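Local structure of xyloglucan-specific endo-beta-1,4-glucanase BoGH5A (3ZMR) at residues Tyr99-Ala104 with Ile244-Arg249. The protein hydrolyses internal beta-1,4-glucosidic linkages of the xyloglucan backbone with retention of configuration, releasing xyloglucan oligosaccharides. Numbering follows the deposited sequence.
Sequences YDEYIA and IALRFR
Arg249 leaves its backbone with CG opposite N (chi1 -177°), runs on extended and bends at CG-CD (chi3 55°), which delivers its guanidinium to Glu101 and Ile103. On the other side, Ile103 CG1 stands between its own N and carbonyl carbon and stretches back toward the arginine. Arg249 NH1 donates a nearly straight hydrogen bond to Glu101 O (2.8 Å, 171°); the oxygen lies close to the guanidinium plane, whereas the donor sits above the carbonyl plane. A water joins the same two groups, donating to Glu101 O at 2.7 Å and accepting from Arg249 NH2 at 2.9 Å. Ile103 CD1 lies over the centre of one guanidinium face, 3.6 Å from Arg249 NE, and Leu246 CD2 covers the opposite face toward its rim. Leu246 CD1 also meets Glu101 CG at 3.9 Å, while the Glu101 carboxylate turns off to a salt bridge with Lys242. Arg249 NH1 bonds Thr295 O as well. With an alanine here, Glu101 O is likely to lose its charged donor, and a gap would probably open between Ile103 and Leu246. This surface contact lies away from the substrate sites and ties the loop following strand 85-91 to the C-terminal end of barrel helix 227-248. Within it the arginine's charge is met by neutral oxygens, so the link probably relies on directional hydrogen bonding and aliphatic packing rather than on a salt bridge.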
ATOM      1  N   TYR A  99      13.970  18.974  -3.109  1.00 17.84           N
ATOM      2  CA  TYR A  99      13.419  19.341  -4.453  1.00 15.65           C
ATOM      3  C   TYR A  99      13.343  20.842  -4.630  1.00 14.92           C
ATOM      4  O   TYR A  99      12.915  21.571  -3.733  1.00 14.92           O
ATOM      5  CB  TYR A  99      11.995  18.819  -4.727  1.00 14.04           C
ATOM      6  CG  TYR A  99      11.818  17.326  -4.918  1.00 13.30           C
ATOM      7  CD1 TYR A  99      12.868  16.484  -5.174  1.00 17.71           C
ATOM      8  CD2 TYR A  99      10.548  16.769  -4.793  1.00 12.73           C
ATOM      9  CE1 TYR A  99      12.666  15.128  -5.349  1.00 19.21           C
ATOM     10  CE2 TYR A  99      10.330  15.424  -4.966  1.00 12.88           C
ATOM     11  CZ  TYR A  99      11.391  14.593  -5.216  1.00 14.37           C
ATOM     12  OH  TYR A  99      11.202  13.239  -5.411  1.00 15.52           O
ATOM     13  N   ASP A 100      13.745  21.310  -5.806  1.00 14.87           N
ATOM     14  CA  ASP A 100      13.665  22.760  -6.089  1.00 15.34           C
ATOM     15  C   ASP A 100      12.228  23.320  -5.976  1.00 12.61           C
ATOM     16  O   ASP A 100      12.012  24.464  -5.627  1.00 15.00           O
ATOM     17  CB  ASP A 100      14.204  23.059  -7.485  1.00 16.91           C
ATOM     18  CG  ASP A 100      15.707  22.844  -7.614  1.00 23.43           C
ATOM     19  OD1 ASP A 100      16.401  22.661  -6.592  1.00 26.60           O
ATOM     20  OD2 ASP A 100      16.187  22.867  -8.763  1.00 31.99           O
ATOM     21  N   GLU A 101      11.255  22.449  -6.236  1.00 13.65           N
ATOM     22  CA  GLU A 101       9.853  22.793  -6.264  1.00 12.93           C
ATOM     23  C   GLU A 101       9.200  22.796  -4.869  1.00 11.73           C
ATOM     24  O   GLU A 101       8.021  23.163  -4.729  1.00 13.28           O
ATOM     25  CB  GLU A 101       9.083  21.795  -7.157  1.00 14.10           C
ATOM     26  CG  GLU A 101       9.520  21.752  -8.614  1.00 16.37           C
ATOM     27  CD  GLU A 101      10.672  20.831  -8.929  1.00 16.63           C
ATOM     28  OE1 GLU A 101      11.359  20.304  -8.034  1.00 15.24           O
ATOM     29  OE2 GLU A 101      10.888  20.621 -10.148  1.00 25.27           O
ATOM     30  N   TYR A 102       9.952  22.379  -3.849  1.00 11.88           N
ATOM     31  CA  TYR A 102       9.453  22.350  -2.468  1.00 12.22           C
ATOM     32  C   TYR A 102       8.840  23.680  -2.046  1.00 10.67           C
ATOM     33  O   TYR A 102       9.385  24.757  -2.311  1.00 13.66           O
ATOM     34  CB  TYR A 102      10.586  22.011  -1.518  1.00 15.80           C
ATOM     35  CG  TYR A 102      10.247  22.021  -0.053  1.00 10.04           C
ATOM     36  CD1 TYR A 102       9.670  20.920   0.586  1.00 12.99           C
ATOM     37  CD2 TYR A 102      10.544  23.141   0.715  1.00 14.23           C
ATOM     38  CE1 TYR A 102       9.433  20.947   1.960  1.00 15.12           C
ATOM     39  CE2 TYR A 102      10.296  23.180   2.066  1.00 15.07           C
ATOM     40  CZ  TYR A 102       9.724  22.097   2.680  1.00 16.14           C
ATOM     41  OH  TYR A 102       9.524  22.136   4.038  1.00 15.71           O
ATOM     42  N   ILE A 103       7.731  23.590  -1.335  1.00 11.71           N
ATOM     43  CA  ILE A 103       7.187  24.734  -0.641  1.00 15.04           C
ATOM     44  C   ILE A 103       6.935  24.331   0.809  1.00 10.35           C
ATOM     45  O   ILE A 103       6.799  23.156   1.140  1.00 10.93           O
ATOM     46  CB  ILE A 103       5.905  25.303  -1.300  1.00 10.96           C
ATOM     47  CG1 ILE A 103       4.738  24.325  -1.188  1.00 12.33           C
ATOM     48  CG2 ILE A 103       6.167  25.732  -2.751  1.00 17.20           C
ATOM     49  CD1 ILE A 103       3.426  24.857  -1.791  1.00 12.97           C
ATOM     50  N   ALA A 104       6.867  25.324   1.687  1.00 11.09           N
ATOM     51  CA  ALA A 104       6.772  25.074   3.106  1.00 10.63           C
ATOM     52  C   ALA A 104       5.517  24.255   3.436  1.00  9.46           C
ATOM     53  O   ALA A 104       4.498  24.354   2.733  1.00 10.62           O
ATOM     54  CB  ALA A 104       6.720  26.374   3.853  1.00 12.37           C
ATOM     55  N   ILE A 244       2.779  13.782 -10.152  1.00  9.14           N
ATOM     56  CA  ILE A 244       1.411  13.639  -9.641  1.00  9.65           C
ATOM     57  C   ILE A 244       1.240  14.436  -8.325  1.00  7.43           C
ATOM     58  O   ILE A 244       0.264  15.194  -8.139  1.00  9.82           O
ATOM     59  CB  ILE A 244       1.080  12.163  -9.397  1.00  9.91           C
ATOM     60  CG1 ILE A 244       1.193  11.343 -10.700  1.00 10.26           C
ATOM     61  CG2 ILE A 244      -0.309  12.021  -8.769  1.00  9.36           C
ATOM     62  CD1 ILE A 244       1.432   9.872 -10.431  1.00 11.93           C
ATOM     63  N   ALA A 245       2.228  14.288  -7.430  1.00  8.74           N
ATOM     64  CA  ALA A 245       2.203  15.024  -6.161  1.00  9.16           C
ATOM     65  C   ALA A 245       2.163  16.523  -6.377  1.00  9.75           C
ATOM     66  O   ALA A 245       1.414  17.234  -5.708  1.00  9.14           O
ATOM     67  CB  ALA A 245       3.404  14.631  -5.317  1.00 10.10           C
ATOM     68  N   LEU A 246       2.959  17.025  -7.323  1.00  8.74           N
ATOM     69  CA  LEU A 246       2.942  18.474  -7.602  1.00  9.96           C
ATOM     70  C   LEU A 246       1.617  18.927  -8.176  1.00  9.97           C
ATOM     71  O   LEU A 246       1.105  19.998  -7.819  1.00 11.67           O
ATOM     72  CB  LEU A 246       4.108  18.875  -8.507  1.00  9.90           C
ATOM     73  CG  LEU A 246       5.508  18.884  -7.835  1.00 10.09           C
ATOM     74  CD1 LEU A 246       6.616  19.088  -8.852  1.00 13.41           C
ATOM     75  CD2 LEU A 246       5.577  19.933  -6.737  1.00 12.58           C
ATOM     76  N   ARG A 247       1.035  18.122  -9.056  1.00  9.87           N
ATOM     77  CA  ARG A 247      -0.260  18.529  -9.642  1.00 11.43           C
ATOM     78  C   ARG A 247      -1.351  18.640  -8.554  1.00  8.17           C
ATOM     79  O   ARG A 247      -2.184  19.548  -8.592  1.00 10.53           O
ATOM     80  CB  ARG A 247      -0.706  17.561 -10.756  1.00 11.63           C
ATOM     81  CG  ARG A 247      -2.133  17.785 -11.252  1.00 14.67           C
ATOM     82  CD  ARG A 247      -2.321  19.117 -11.932  1.00 20.30           C
ATOM     83  NE  ARG A 247      -1.756  19.142 -13.273  1.00 16.23           N
ATOM     84  CZ  ARG A 247      -2.469  19.171 -14.414  1.00 14.19           C
ATOM     85  NH1 ARG A 247      -3.783  19.121 -14.411  1.00 16.28           N
ATOM     86  NH2 ARG A 247      -1.826  19.220 -15.576  1.00 15.15           N
ATOM     87  N   PHE A 248      -1.348  17.681  -7.611  1.00  9.01           N
ATOM     88  CA  PHE A 248      -2.398  17.570  -6.619  1.00  8.36           C
ATOM     89  C   PHE A 248      -2.067  18.155  -5.228  1.00  8.79           C
ATOM     90  O   PHE A 248      -2.808  17.984  -4.256  1.00 10.04           O
ATOM     91  CB  PHE A 248      -2.839  16.108  -6.508  1.00  8.22           C
ATOM     92  CG  PHE A 248      -3.616  15.611  -7.698  1.00  9.04           C
ATOM     93  CD1 PHE A 248      -4.968  15.919  -7.831  1.00 14.14           C
ATOM     94  CD2 PHE A 248      -3.004  14.839  -8.673  1.00  9.09           C
ATOM     95  CE1 PHE A 248      -5.657  15.491  -8.927  1.00 10.36           C
ATOM     96  CE2 PHE A 248      -3.695  14.405  -9.783  1.00 15.05           C
ATOM     97  CZ  PHE A 248      -5.022  14.712  -9.903  1.00 11.60           C
ATOM     98  N   ARG A 249      -0.967  18.910  -5.155  1.00  8.51           N
ATOM     99  CA  ARG A 249      -0.419  19.352  -3.876  1.00  9.41           C
ATOM    100  C   ARG A 249      -1.388  20.216  -3.063  1.00  9.89           C
ATOM    101  O   ARG A 249      -1.355  20.178  -1.834  1.00 10.13           O
ATOM    102  CB  ARG A 249       0.888  20.149  -4.134  1.00  9.90           C
ATOM    103  CG  ARG A 249       1.583  20.604  -2.839  1.00  9.59           C
ATOM    104  CD  ARG A 249       3.014  21.021  -3.055  1.00 12.50           C
ATOM    105  NE  ARG A 249       3.160  22.053  -4.078  1.00 11.07           N
ATOM    106  CZ  ARG A 249       4.317  22.539  -4.501  1.00 10.27           C
ATOM    107  NH1 ARG A 249       5.482  22.081  -4.040  1.00 10.79           N
ATOM    108  NH2 ARG A 249       4.302  23.473  -5.443  1.00 13.55           N
TER
HETATM  109  O   HOH W   1       6.711  24.826  -6.419  1.00 23.61           O